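Local coordinates for protein glycoside Hydrolase (Bacteroides uniformis, PDB 5TA0) that probably hydrolyses agarose, and binds the agarose oligosaccharide neoagarooctaose in its barrel cleft, at residues Pro46-Phe51 / Glu359-Ile364; Cys198-Glu203 / Met240-Tyr245; Phe277-Leu282 / Pro320-Gln325; Ser324-Gln329 / Cys365-Phe370. All coordinates share one frame; numbering follows the deposited sequence. Where two conformers were deposited one is given.

Overall arrangement
All four contacts are largely buried and reach one parallel sheet of eight strands that follow one another in chain order, as in a (beta/alpha)8 barrel. Contact 2 joins strands 197-199 and 242-247. Contacts 3 and 4 share strand 321-326, pairing it first with 277-285 and then with 364-369. Contact 1, set beside strands 50-51 and 364-369, where the first and last strands meet, has no sugar partner and rests on one lysine whose ammonium group bonds two carbonyls and a hydroxyl. Contacts 2, 3 and 4 combine backbone hydrogen bonds with apolar packing, and at their sugar-facing ends they offer polar side chains to the bound oligosaccharide. Glu-199 links contact 2 to contact 3.

Contact 1 (Pro46-Phe51 / Glu359-Ile364); sequences PKFINF and ERTDNI
Lys-47 reaches from the helical turn 46-48 to the loop at Thr-361 and, in the conformer described, puts three hydrogen bonds on one ammonium group. Its NZ lies 2.7 Å from Thr-361 O, 2.8 Å from Thr-361 OG1 and 3.0 Å from Ile-364 O. The last carbonyl points almost straight at the nitrogen, with a C=O...NZ angle of 166°, whereas Thr-361 O receives it from a position tilted out of the carbonyl plane. A single bend at chi3 (74°) in an otherwise extended chain lets the lysine meet the threonine at about a right angle. In Thr-361 the hydroxyl stands opposite the backbone N (chi1 -175°), beside its own carbonyl carbon, and both oxygens of this residue can therefore serve the same cation. The partial charges of three oxygens would be expected to stabilise the lysine as a cation. Phe-48, next in the helical turn, also crosses Thr-361 at about a right angle: its ring edge passes Thr-361 OG1, with CE2 at 3.8 Å, and CE1 touches Ile-364 CG2 obliquely at 4.4 Å. Within the first segment Asn-50 ND2 turns back to Pro-46 O at 3.1 Å and also bonds Ala-367 O. The contact thus fastens the short helix before strand 50-51 to the start of strand 364-369, Lys-47 making a backbone bond with Ala-367, while Leu-354, Phe-357 and Met-358 of helix 340-358 pack against Phe-48.

Contact 2 (Cys198-Glu203 / Met240-Tyr245); sequences CEVINE and MKVGGY. With GAL (beta-D-galactopyranose), chain C; AAL (3,6-anhydro-alpha-L-galactopyranose), chain B.
Met-240, in the conformer described, opens the contact by laying its CG 3.4 Å from Cys-198 SG; the chain bends at chi2 and chi3, which also brings its sulfur alongside the cysteine. Lys-241 contributes backbone alone: its O accepts Cys-198 N at 2.9 Å while the side chain leads outward. Val-242 pairs with Cys-198 in a parallel bridge, and its CG1, standing opposite the backbone N, meets Val-200 CG2 at 3.6 Å in a buried apolar pair. Helix 219-236 packs on both valines through His-226 and Ala-230, and with helix 204-210 it belongs to the crossover between strands 197-199 and 242-247, neighbours in the barrel sheet. Gly-243 bonds through both its N and its O, the N to Cys-198 O at 3.0 Å and the O to Val-200 N at 3.0 Å. It lies beside Glu-199, whose carboxylate is engaged by Arg-83, Ser-324 and Thr-279. Gly-244 turns its backbone to Thr-279 on the next strand. A cis peptide then leads into Tyr-245, whose ring stacks on Trp-264; the nearest atom of the tyrosine side chain is about 4 Å from a bound calcium ion. Here the strands part, Tyr-245 O and Ile-201 O facing each other as two acceptors without a bond. The first segment continues to Asn-202 and Glu-203, a pair placed as in clan GH-A glycosidases. Glu-203 OE1 lies 2.8 Å from O2 of the galactose of chain C, and OE2 is hydrogen-bonded to His-281.

Contact 3 (Phe277-Leu282 / Pro320-Gln325); sequences FFTIHL and PLMISQ. With GAL (beta-D-galactopyranose), chain C.
The imidazole of His-281 lies flat against the side chain of Gln-325, probably the engineered residue of this variant. Gln-325 CB sits over the ring centre, 3.6 Å from the centroid and 9° off the normal, a CH-pi contact, and the amide plane beyond it is turned 22° from the ring, so that the two stack. The edge of the same ring is used differently: His-281 NE2 donates to Ser-324 OG at 2.8 Å, a bent bond although the oxygen lies in the ring plane. That hydroxyl stands between the backbone N and the carbonyl carbon (chi1 54°), which turns it to the histidine. Farther back, Met-322 and Phe-277 cross obliquely in a Met-aromatic contact, Met-322 SD being 3.7 Å from Phe-277 CE2, and Met-322 CG lies 3.6 Å from Thr-279 OG1. On the face carrying Phe-278, Ile-280, Leu-321 and Ile-323 the packing is apolar, Phe-278 CB touching Leu-321 CD1 at 4.1 Å; beside it, Leu-282 CD1 touches Ile-323 CG2 at 4.0 Å. Parallel backbone bonds join the strands, the shortest Met-322 N to Phe-278 O at 2.7 Å. The spacing slips near Ser-324, where its N makes a weak bond to Ile-280 O, and Leu-282 N resumes at Gln-325 O. Thr-279 OG1 and Ser-324 OG both bond Glu-199 OE2, and His-281 ND1 bonds Glu-203 OE2. Ser-324, accepting from NE2, probably gives its own proton to Glu-199; with both ring nitrogens engaged, the rotation of the imidazole beside the sugar site should be fixed.

Contact 4 (Ser324-Gln329 / Cys365-Phe370); sequences SQYSAQ and CYAMPF. With GAL (beta-D-galactopyranose), chain D; AAL (3,6-anhydro-alpha-L-galactopyranose), chain B; GAL (beta-D-galactopyranose), chain C; AAL (3,6-anhydro-alpha-L-galactopyranose), chain E.
Tyr-326 and Pro-369 form the tight end of the contact, side by side and pointing the same way. The tyrosine ring, its CG set between the backbone N and the carbonyl carbon (chi1 74°), slides against the proline backbone: CE2 is 3.3 Å from Pro-369 N, Pro-369 CA stands over one face in a CH-pi contact, and the edge meets the carbonyl carbon of Ala-367. The main chain adds a firm bond from Phe-370 N to Tyr-326 O at 2.9 Å, in the carbonyl plane, and a weak one from Tyr-326 N to Met-368 O. Next to it the ring of Phe-370 lies along Gln-325, with CD1 3.8 Å from Gln-325 CG and ring and amide planes 23° apart, so the glutamine is held between this ring and His-281. Water takes over at the margins. One molecule accepts from Tyr-326 OH at 2.7 Å and donates to Ala-367 O at 2.8 Å; another bonds both Ser-327 OG and Phe-370 O. Gln-329 has left the packing against 365-370 and is held by the oligosaccharide instead. Its OE1 accepts from O4 of the galactose of chain D at 2.8 Å, and its NE2 gives a straight bond (165°) to O3 of that sugar at 2.9 Å. The two strands belong to a beta-alpha-beta unit whose helix 340-358 packs Met-353, Leu-354 and Phe-357 on Tyr-326, while strand 50-51 touches Met-368 and Pro-369 through Asn-50.

Contact 1 (Pro46-Phe51 / Glu359-Ile364)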
# COMPACT_ATOMS: atom_id res chain seq x y z
N PRO A 46 6.95 -9.72 6.61
CA PRO A 46 7.10 -9.85 5.15
C PRO A 46 6.12 -9.02 4.33
O PRO A 46 6.52 -8.46 3.29
CB PRO A 46 6.91 -11.36 4.93
CG PRO A 46 7.38 -11.96 6.23
CD PRO A 46 6.89 -11.04 7.27
N LYS A 47 4.88 -8.91 4.79
CA LYS A 47 3.86 -8.14 4.09
C LYS A 47 4.12 -6.64 4.08
O LYS A 47 3.68 -5.95 3.16
CB LYS A 47 2.49 -8.39 4.74
CG LYS A 47 1.33 -8.02 3.86
CD LYS A 47 0.08 -8.74 4.35
CE LYS A 47 -0.48 -8.15 5.63
NZ LYS A 47 -1.80 -8.74 6.02
N PHE A 48 4.81 -6.13 5.11
CA PHE A 48 4.96 -4.69 5.34
C PHE A 48 6.38 -4.13 5.33
O PHE A 48 6.58 -2.98 4.86
CB PHE A 48 4.30 -4.29 6.66
CG PHE A 48 2.81 -4.42 6.65
CD1 PHE A 48 2.03 -3.76 5.70
CD2 PHE A 48 2.17 -5.19 7.61
CE1 PHE A 48 0.64 -3.86 5.73
CE2 PHE A 48 0.78 -5.30 7.63
CZ PHE A 48 0.02 -4.64 6.69
N ILE A 49 7.35 -4.85 5.87
CA ILE A 49 8.73 -4.34 5.95
C ILE A 49 9.54 -4.97 4.83
O ILE A 49 10.20 -6.00 4.97
CB ILE A 49 9.38 -4.57 7.31
CG1 ILE A 49 8.46 -4.08 8.44
CG2 ILE A 49 10.76 -3.91 7.34
CD1 ILE A 49 8.05 -2.63 8.39
N ASN A 50 9.45 -4.33 3.67
CA ASN A 50 9.96 -4.88 2.45
C ASN A 50 10.36 -3.75 1.50
O ASN A 50 10.16 -2.56 1.83
CB ASN A 50 8.93 -5.84 1.83
CG ASN A 50 7.63 -5.13 1.56
OD1 ASN A 50 7.64 -4.08 0.89
ND2 ASN A 50 6.52 -5.64 2.08
N PHE A 51 10.93 -4.09 0.34
CA PHE A 51 11.24 -3.09 -0.69
C PHE A 51 11.26 -3.74 -2.06
O PHE A 51 11.16 -4.98 -2.20
CB PHE A 51 12.51 -2.28 -0.38
CG PHE A 51 13.83 -3.00 -0.55
CD1 PHE A 51 14.82 -2.49 -1.39
CD2 PHE A 51 14.15 -4.12 0.20
CE1 PHE A 51 16.08 -3.08 -1.48
CE2 PHE A 51 15.40 -4.73 0.09
CZ PHE A 51 16.35 -4.22 -0.75
N GLU A 359 -3.91 -1.01 9.53
CA GLU A 359 -5.29 -1.01 10.02
C GLU A 359 -6.21 -1.93 9.23
O GLU A 359 -7.29 -2.22 9.73
CB GLU A 359 -5.92 0.37 9.98
CG GLU A 359 -5.31 1.37 10.90
CD GLU A 359 -5.94 2.73 10.77
OE1 GLU A 359 -7.19 2.82 10.71
OE2 GLU A 359 -5.18 3.69 10.73
N ARG A 360 -5.82 -2.31 8.00
CA ARG A 360 -6.62 -3.22 7.15
C ARG A 360 -5.91 -4.48 6.82
O ARG A 360 -6.08 -5.05 5.74
CB ARG A 360 -6.86 -2.60 5.77
CG ARG A 360 -7.54 -1.33 5.86
CD ARG A 360 -7.96 -0.86 4.48
NE ARG A 360 -8.48 0.45 4.70
CZ ARG A 360 -9.63 0.94 4.26
NH1 ARG A 360 -10.45 0.24 3.47
NH2 ARG A 360 -9.94 2.19 4.59
N THR A 361 -5.07 -4.94 7.73
CA THR A 361 -4.21 -6.03 7.46
C THR A 361 -4.96 -7.30 7.00
O THR A 361 -4.42 -8.07 6.22
CB THR A 361 -3.28 -6.28 8.67
OG1 THR A 361 -2.34 -7.31 8.35
CG2 THR A 361 -4.05 -6.66 9.94
N ASP A 362 -6.18 -7.51 7.48
CA ASP A 362 -6.95 -8.67 7.03
C ASP A 362 -7.26 -8.67 5.52
O ASP A 362 -7.38 -9.74 4.97
CB ASP A 362 -8.27 -8.79 7.82
CG ASP A 362 -9.18 -7.59 7.68
OD1 ASP A 362 -8.71 -6.45 7.54
OD2 ASP A 362 -10.41 -7.81 7.76
N ASN A 363 -7.41 -7.50 4.92
CA ASN A 363 -7.74 -7.37 3.48
C ASN A 363 -6.62 -6.77 2.65
O ASN A 363 -6.86 -6.32 1.51
CB ASN A 363 -9.00 -6.53 3.33
CG ASN A 363 -10.25 -7.25 3.80
OD1 ASN A 363 -10.43 -8.44 3.55
ND2 ASN A 363 -11.12 -6.52 4.46
N ILE A 364 -5.41 -6.73 3.18
CA ILE A 364 -4.23 -6.33 2.42
C ILE A 364 -3.29 -7.52 2.33
O ILE A 364 -2.90 -8.08 3.35
CB ILE A 364 -3.55 -5.08 3.01
CG1 ILE A 364 -4.49 -3.89 2.71
CG2 ILE A 364 -2.13 -4.90 2.46
CD1 ILE A 364 -4.01 -2.55 3.09

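Contact 2 (Cys198-Glu203 / Met240-Tyr245)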
# COMPACT_ATOMS: atom_id res chain seq x y z
N CYS A 198 1.13 -12.69 -9.37
CA CYS A 198 1.32 -12.20 -10.73
C CYS A 198 0.34 -11.10 -11.03
O CYS A 198 -0.83 -11.33 -11.31
CB CYS A 198 1.20 -13.34 -11.74
SG CYS A 198 2.54 -14.56 -11.64
N GLU A 199 0.86 -9.88 -11.03
CA GLU A 199 0.10 -8.76 -11.56
C GLU A 199 0.12 -8.86 -13.07
O GLU A 199 1.10 -9.30 -13.66
CB GLU A 199 0.70 -7.43 -11.12
CG GLU A 199 0.76 -7.16 -9.62
CD GLU A 199 1.49 -5.85 -9.32
OE1 GLU A 199 2.67 -5.71 -9.72
OE2 GLU A 199 0.83 -4.94 -8.74
N VAL A 200 -0.96 -8.43 -13.71
CA VAL A 200 -1.03 -8.53 -15.17
C VAL A 200 -0.10 -7.52 -15.85
O VAL A 200 0.75 -7.87 -16.69
CB VAL A 200 -2.50 -8.38 -15.65
CG1 VAL A 200 -2.59 -8.21 -17.17
CG2 VAL A 200 -3.31 -9.60 -15.19
N ILE A 201 -0.28 -6.25 -15.51
CA ILE A 201 0.39 -5.17 -16.26
C ILE A 201 0.50 -3.91 -15.43
O ILE A 201 -0.45 -3.52 -14.74
CB ILE A 201 -0.34 -4.94 -17.62
CG1 ILE A 201 0.45 -4.04 -18.56
CG2 ILE A 201 -1.77 -4.44 -17.40
CD1 ILE A 201 -0.15 -3.95 -19.92
N ASN A 202 1.66 -3.26 -15.49
CA ASN A 202 1.92 -2.09 -14.66
C ASN A 202 1.29 -0.80 -15.21
O ASN A 202 1.54 -0.43 -16.36
CB ASN A 202 3.43 -1.89 -14.57
CG ASN A 202 3.83 -0.82 -13.60
OD1 ASN A 202 3.65 -0.96 -12.40
ND2 ASN A 202 4.41 0.28 -14.11
N GLU A 203 0.47 -0.11 -14.40
CA GLU A 203 -0.03 1.25 -14.71
C GLU A 203 -0.53 1.42 -16.15
O GLU A 203 -0.10 2.30 -16.90
CB GLU A 203 1.06 2.27 -14.36
CG GLU A 203 1.45 2.22 -12.89
CD GLU A 203 2.34 3.33 -12.41
OE1 GLU A 203 2.99 3.97 -13.26
OE2 GLU A 203 2.43 3.50 -11.17
N MET A 240 -1.34 -20.32 -9.69
CA MET A 240 -0.81 -18.96 -9.59
C MET A 240 -2.00 -18.01 -9.26
O MET A 240 -3.17 -18.30 -9.62
CB MET A 240 -0.08 -18.58 -10.89
CG MET A 240 0.62 -17.24 -10.85
SD MET A 240 1.69 -17.13 -9.42
CE MET A 240 2.88 -18.39 -9.87
N LYS A 241 -1.74 -16.96 -8.47
CA LYS A 241 -2.64 -15.85 -8.16
C LYS A 241 -2.38 -14.73 -9.17
O LYS A 241 -1.21 -14.36 -9.38
CB LYS A 241 -2.39 -15.32 -6.75
CG LYS A 241 -2.75 -16.25 -5.61
CD LYS A 241 -2.38 -15.56 -4.30
CE LYS A 241 -2.59 -16.44 -3.08
NZ LYS A 241 -2.08 -15.77 -1.84
N VAL A 242 -3.45 -14.23 -9.79
CA VAL A 242 -3.36 -13.15 -10.78
C VAL A 242 -4.20 -11.96 -10.30
O VAL A 242 -5.29 -12.14 -9.74
CB VAL A 242 -3.84 -13.65 -12.15
CG1 VAL A 242 -3.76 -12.55 -13.21
CG2 VAL A 242 -3.01 -14.86 -12.58
N GLY A 243 -3.70 -10.74 -10.55
CA GLY A 243 -4.40 -9.55 -10.11
C GLY A 243 -4.23 -8.36 -11.04
O GLY A 243 -3.42 -8.36 -11.96
N GLY A 244 -5.01 -7.32 -10.74
CA GLY A 244 -5.01 -6.10 -11.54
C GLY A 244 -5.80 -5.00 -10.85
O GLY A 244 -6.33 -5.21 -9.76
N TYR A 245 -5.88 -3.81 -11.45
CA TYR A 245 -5.24 -3.46 -12.71
C TYR A 245 -3.96 -2.65 -12.55
O TYR A 245 -3.42 -2.18 -13.53
CB TYR A 245 -6.21 -2.82 -13.71
CG TYR A 245 -6.72 -1.41 -13.46
CD1 TYR A 245 -6.00 -0.29 -13.87
CD2 TYR A 245 -7.97 -1.19 -12.89
CE1 TYR A 245 -6.52 0.99 -13.71
CE2 TYR A 245 -8.47 0.08 -12.72
CZ TYR A 245 -7.76 1.17 -13.14
OH TYR A 245 -8.29 2.42 -12.99
C1 GAL C . 6.52 5.59 -12.24
C2 GAL C . 6.53 4.10 -12.54
C3 GAL C . 7.77 3.37 -12.06
C4 GAL C . 9.04 4.22 -12.16
C5 GAL C . 8.84 5.63 -11.66
C6 GAL C . 10.07 6.54 -11.77
O2 GAL C . 5.42 3.49 -11.91
O3 GAL C . 7.86 2.25 -12.96
O4 GAL C . 9.44 4.25 -13.54
O5 GAL C . 7.81 6.18 -12.48
O6 GAL C . 11.19 6.09 -10.98
C1 AAL B . 4.38 10.08 -13.96
C2 AAL B . 5.75 9.58 -14.39
C3 AAL B . 5.73 8.08 -14.44
C4 AAL B . 5.40 7.50 -13.09
C5 AAL B . 3.94 7.85 -13.04
C6 AAL B . 3.47 7.40 -14.40
O2 AAL B . 6.77 10.02 -13.48
O3 AAL B . 4.61 7.66 -15.25
O4 AAL B . 5.54 6.10 -13.15
O5 AAL B . 3.84 9.27 -12.89

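Contact 3 (Phe277-Leu282 / Pro320-Gln325)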
# COMPACT_ATOMS: atom_id res chain seq x y z
N PHE A 277 -6.64 -11.08 -6.68
CA PHE A 277 -6.37 -9.91 -5.84
C PHE A 277 -6.50 -8.67 -6.71
O PHE A 277 -6.42 -8.75 -7.95
CB PHE A 277 -4.98 -10.01 -5.16
CG PHE A 277 -3.81 -10.01 -6.10
CD1 PHE A 277 -3.38 -11.20 -6.70
CD2 PHE A 277 -3.13 -8.84 -6.41
CE1 PHE A 277 -2.30 -11.22 -7.57
CE2 PHE A 277 -2.06 -8.86 -7.28
CZ PHE A 277 -1.66 -10.04 -7.87
N PHE A 278 -6.76 -7.55 -6.04
CA PHE A 278 -6.75 -6.22 -6.66
C PHE A 278 -5.44 -5.56 -6.32
O PHE A 278 -4.86 -5.83 -5.26
CB PHE A 278 -7.93 -5.40 -6.18
CG PHE A 278 -9.26 -5.85 -6.73
CD1 PHE A 278 -9.37 -6.62 -7.91
CD2 PHE A 278 -10.45 -5.54 -6.07
CE1 PHE A 278 -10.62 -6.99 -8.41
CE2 PHE A 278 -11.67 -5.90 -6.57
CZ PHE A 278 -11.77 -6.64 -7.73
N THR A 279 -4.96 -4.69 -7.21
CA THR A 279 -3.69 -4.02 -6.99
C THR A 279 -3.73 -2.58 -7.50
O THR A 279 -4.27 -2.32 -8.61
CB THR A 279 -2.51 -4.84 -7.57
OG1 THR A 279 -1.30 -4.09 -7.39
CG2 THR A 279 -2.70 -5.16 -9.02
N ILE A 280 -3.20 -1.67 -6.68
CA ILE A 280 -3.13 -0.25 -6.97
C ILE A 280 -1.79 0.29 -6.52
O ILE A 280 -1.07 -0.34 -5.74
CB ILE A 280 -4.26 0.54 -6.30
CG1 ILE A 280 -4.21 0.44 -4.77
CG2 ILE A 280 -5.62 0.09 -6.83
CD1 ILE A 280 -5.29 1.23 -4.05
N HIS A 281 -1.45 1.48 -7.01
CA HIS A 281 -0.36 2.29 -6.51
C HIS A 281 -0.89 3.52 -5.82
O HIS A 281 -1.88 4.07 -6.24
CB HIS A 281 0.57 2.66 -7.67
CG HIS A 281 1.24 1.46 -8.27
ND1 HIS A 281 1.95 1.51 -9.44
CD2 HIS A 281 1.31 0.18 -7.84
CE1 HIS A 281 2.44 0.31 -9.71
NE2 HIS A 281 2.08 -0.50 -8.74
N LEU A 282 -0.23 3.94 -4.74
CA LEU A 282 -0.70 5.10 -3.95
C LEU A 282 0.46 6.05 -3.67
O LEU A 282 1.35 5.75 -2.86
CB LEU A 282 -1.33 4.63 -2.63
CG LEU A 282 -2.66 3.91 -2.78
CD1 LEU A 282 -3.03 3.25 -1.48
CD2 LEU A 282 -3.76 4.86 -3.26
N PRO A 320 -8.69 -9.47 -1.73
CA PRO A 320 -7.41 -9.03 -1.14
C PRO A 320 -6.80 -7.89 -1.97
O PRO A 320 -6.84 -7.95 -3.20
CB PRO A 320 -6.53 -10.28 -1.19
CG PRO A 320 -7.48 -11.43 -1.26
CD PRO A 320 -8.69 -10.92 -2.01
N LEU A 321 -6.26 -6.90 -1.28
CA LEU A 321 -5.70 -5.71 -1.93
C LEU A 321 -4.18 -5.69 -1.79
O LEU A 321 -3.64 -5.84 -0.67
CB LEU A 321 -6.29 -4.44 -1.32
CG LEU A 321 -5.84 -3.10 -1.93
CD1 LEU A 321 -6.32 -2.96 -3.36
CD2 LEU A 321 -6.33 -1.93 -1.09
N MET A 322 -3.51 -5.49 -2.91
CA MET A 322 -2.08 -5.27 -2.97
C MET A 322 -1.81 -3.81 -3.29
O MET A 322 -2.49 -3.22 -4.14
CB MET A 322 -1.50 -6.14 -4.08
CG MET A 322 -0.06 -5.82 -4.44
SD MET A 322 0.62 -6.89 -5.73
CE MET A 322 0.70 -8.44 -4.82
N ILE A 323 -0.82 -3.24 -2.63
CA ILE A 323 -0.30 -1.91 -2.98
C ILE A 323 1.15 -2.11 -3.39
O ILE A 323 2.06 -2.11 -2.57
CB ILE A 323 -0.51 -0.87 -1.85
CG1 ILE A 323 -1.97 -0.86 -1.35
CG2 ILE A 323 -0.18 0.52 -2.36
CD1 ILE A 323 -2.20 -1.71 -0.15
N SER A 324 1.38 -2.32 -4.70
CA SER A 324 2.69 -2.79 -5.11
C SER A 324 3.75 -1.69 -5.27
O SER A 324 4.92 -2.00 -5.44
CB SER A 324 2.63 -3.62 -6.37
OG SER A 324 1.97 -2.96 -7.42
N GLN A 325 3.30 -0.44 -5.23
CA GLN A 325 4.18 0.76 -5.13
C GLN A 325 3.46 1.81 -4.32
O GLN A 325 2.32 2.14 -4.64
CB GLN A 325 4.49 1.38 -6.49
CG GLN A 325 5.34 0.53 -7.44
CD GLN A 325 5.53 1.18 -8.80
OE1 GLN A 325 5.46 2.43 -8.95
NE2 GLN A 325 5.80 0.36 -9.79
C1 GAL C . 6.52 5.59 -12.24
C2 GAL C . 6.53 4.10 -12.54
C3 GAL C . 7.77 3.37 -12.06
C4 GAL C . 9.04 4.22 -12.16
C5 GAL C . 8.84 5.63 -11.66
C6 GAL C . 10.07 6.54 -11.77
O2 GAL C . 5.42 3.49 -11.91
O3 GAL C . 7.86 2.25 -12.96
O4 GAL C . 9.44 4.25 -13.54
O5 GAL C . 7.81 6.18 -12.48
O6 GAL C . 11.19 6.09 -10.98

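Contact 4 (Ser324-Gln329 / Cys365-Phe370)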
# COMPACT_ATOMS: atom_id res chain seq x y z
N SER A 324 1.38 -2.32 -4.70
CA SER A 324 2.69 -2.79 -5.11
C SER A 324 3.75 -1.69 -5.27
O SER A 324 4.92 -2.00 -5.44
CB SER A 324 2.63 -3.62 -6.37
OG SER A 324 1.97 -2.96 -7.42
N GLN A 325 3.30 -0.44 -5.23
CA GLN A 325 4.18 0.76 -5.13
C GLN A 325 3.46 1.81 -4.32
O GLN A 325 2.32 2.14 -4.64
CB GLN A 325 4.49 1.38 -6.49
CG GLN A 325 5.34 0.53 -7.44
CD GLN A 325 5.53 1.18 -8.80
OE1 GLN A 325 5.46 2.43 -8.95
NE2 GLN A 325 5.80 0.36 -9.79
N TYR A 326 4.12 2.36 -3.31
CA TYR A 326 3.56 3.51 -2.59
C TYR A 326 4.66 4.35 -1.99
O TYR A 326 5.77 3.87 -1.79
CB TYR A 326 2.57 3.07 -1.51
CG TYR A 326 3.13 2.46 -0.24
CD1 TYR A 326 3.37 3.25 0.88
CD2 TYR A 326 3.32 1.08 -0.12
CE1 TYR A 326 3.82 2.70 2.07
CE2 TYR A 326 3.79 0.52 1.07
CZ TYR A 326 3.99 1.33 2.17
OH TYR A 326 4.40 0.83 3.39
N SER A 327 4.28 5.59 -1.70
CA SER A 327 4.97 6.60 -0.86
C SER A 327 4.68 7.97 -1.46
O SER A 327 3.52 8.37 -1.42
CB SER A 327 6.44 6.33 -0.51
OG SER A 327 7.25 6.41 -1.65
N ALA A 328 5.70 8.68 -1.92
CA ALA A 328 5.50 10.02 -2.52
C ALA A 328 6.11 10.05 -3.92
O ALA A 328 7.12 9.37 -4.20
CB ALA A 328 6.14 11.09 -1.67
N GLN A 329 5.50 10.83 -4.79
CA GLN A 329 6.13 11.26 -6.02
C GLN A 329 6.54 12.70 -5.79
O GLN A 329 5.69 13.50 -5.40
CB GLN A 329 5.17 11.12 -7.19
CG GLN A 329 5.77 11.64 -8.48
CD GLN A 329 5.04 11.23 -9.73
OE1 GLN A 329 3.93 10.68 -9.69
NE2 GLN A 329 5.66 11.56 -10.89
N CYS A 365 -2.98 -7.93 1.11
CA CYS A 365 -2.12 -9.10 0.93
C CYS A 365 -0.64 -8.74 0.83
O CYS A 365 0.23 -9.61 0.97
CB CYS A 365 -2.55 -9.95 -0.27
SG CYS A 365 -2.55 -9.14 -1.88
N TYR A 366 -0.33 -7.47 0.54
CA TYR A 366 1.06 -7.04 0.33
C TYR A 366 1.06 -5.54 0.15
O TYR A 366 0.20 -5.02 -0.58
CB TYR A 366 1.61 -7.67 -0.97
CG TYR A 366 3.02 -8.22 -0.96
CD1 TYR A 366 3.32 -9.36 -1.68
CD2 TYR A 366 4.05 -7.60 -0.28
CE1 TYR A 366 4.59 -9.87 -1.73
CE2 TYR A 366 5.33 -8.11 -0.30
CZ TYR A 366 5.62 -9.23 -1.05
OH TYR A 366 6.93 -9.68 -1.07
N ALA A 367 1.97 -4.83 0.78
CA ALA A 367 2.12 -3.39 0.57
C ALA A 367 3.61 -3.13 0.47
O ALA A 367 4.36 -3.51 1.41
CB ALA A 367 1.49 -2.59 1.69
N MET A 368 4.09 -2.54 -0.62
CA MET A 368 5.52 -2.43 -0.89
C MET A 368 5.94 -0.99 -1.12
O MET A 368 5.59 -0.40 -2.16
CB MET A 368 5.89 -3.29 -2.09
CG MET A 368 7.37 -3.43 -2.41
SD MET A 368 7.71 -4.80 -3.53
CE MET A 368 7.46 -6.18 -2.41
N PRO A 369 6.69 -0.41 -0.17
CA PRO A 369 7.20 0.94 -0.43
C PRO A 369 8.03 0.97 -1.71
O PRO A 369 8.81 0.03 -1.97
CB PRO A 369 8.08 1.21 0.77
CG PRO A 369 7.67 0.27 1.83
CD PRO A 369 7.14 -0.94 1.13
N PHE A 370 7.87 2.00 -2.52
CA PHE A 370 8.64 2.11 -3.75
C PHE A 370 10.03 2.66 -3.45
O PHE A 370 10.28 3.86 -3.45
CB PHE A 370 7.95 2.87 -4.86
CG PHE A 370 8.68 2.73 -6.16
CD1 PHE A 370 8.91 1.46 -6.71
CD2 PHE A 370 9.24 3.83 -6.79
CE1 PHE A 370 9.61 1.31 -7.88
CE2 PHE A 370 9.93 3.68 -7.99
CZ PHE A 370 10.13 2.41 -8.52
C1 GAL D . 2.89 14.75 -14.05
C2 GAL D . 3.99 13.72 -13.87
C3 GAL D . 3.43 12.30 -13.90
C4 GAL D . 2.23 12.16 -12.97
C5 GAL D . 1.21 13.24 -13.30
C6 GAL D . -0.04 13.11 -12.44
O1 GAL D . 3.39 16.09 -13.90
O2 GAL D . 4.97 13.82 -14.90
O3 GAL D . 4.52 11.44 -13.55
O4 GAL D . 2.64 12.30 -11.60
O5 GAL D . 1.84 14.51 -13.10
O6 GAL D . -0.98 14.12 -12.81
C1 AAL B . 4.38 10.08 -13.96
C2 AAL B . 5.75 9.58 -14.39
C3 AAL B . 5.73 8.08 -14.44
C4 AAL B . 5.40 7.50 -13.09
C5 AAL B . 3.94 7.85 -13.04
C6 AAL B . 3.47 7.40 -14.40
O2 AAL B . 6.77 10.02 -13.48
O3 AAL B . 4.61 7.66 -15.25
O4 AAL B . 5.54 6.10 -13.15
O5 AAL B . 3.84 9.27 -12.89
C1 GAL C . 6.52 5.59 -12.24
C2 GAL C . 6.53 4.10 -12.54
C3 GAL C . 7.77 3.37 -12.06
C4 GAL C . 9.04 4.22 -12.16
C5 GAL C . 8.84 5.63 -11.66
C6 GAL C . 10.07 6.54 -11.77
O2 GAL C . 5.42 3.49 -11.91
O3 GAL C . 7.86 2.25 -12.96
O4 GAL C . 9.44 4.25 -13.54
O5 GAL C . 7.81 6.18 -12.48
O6 GAL C . 11.19 6.09 -10.98
C1 AAL E . 8.38 1.07 -12.36
C2 AAL E . 7.98 -0.14 -13.24
C3 AAL E . 9.03 -1.24 -13.19
C4 AAL E . 10.39 -0.66 -13.48
C5 AAL E . 10.63 0.10 -12.22
C6 AAL E . 10.17 -0.88 -11.18
O2 AAL E . 7.84 0.25 -14.61
O3 AAL E . 9.17 -1.67 -11.83
O4 AAL E . 11.35 -1.74 -13.57
O5 AAL E . 9.78 1.25 -12.16
O HOH W 1 7.23 -0.78 -4.58
O HOH W 2 4.48 -1.83 3.59
O HOH W 3 10.15 5.43 -1.07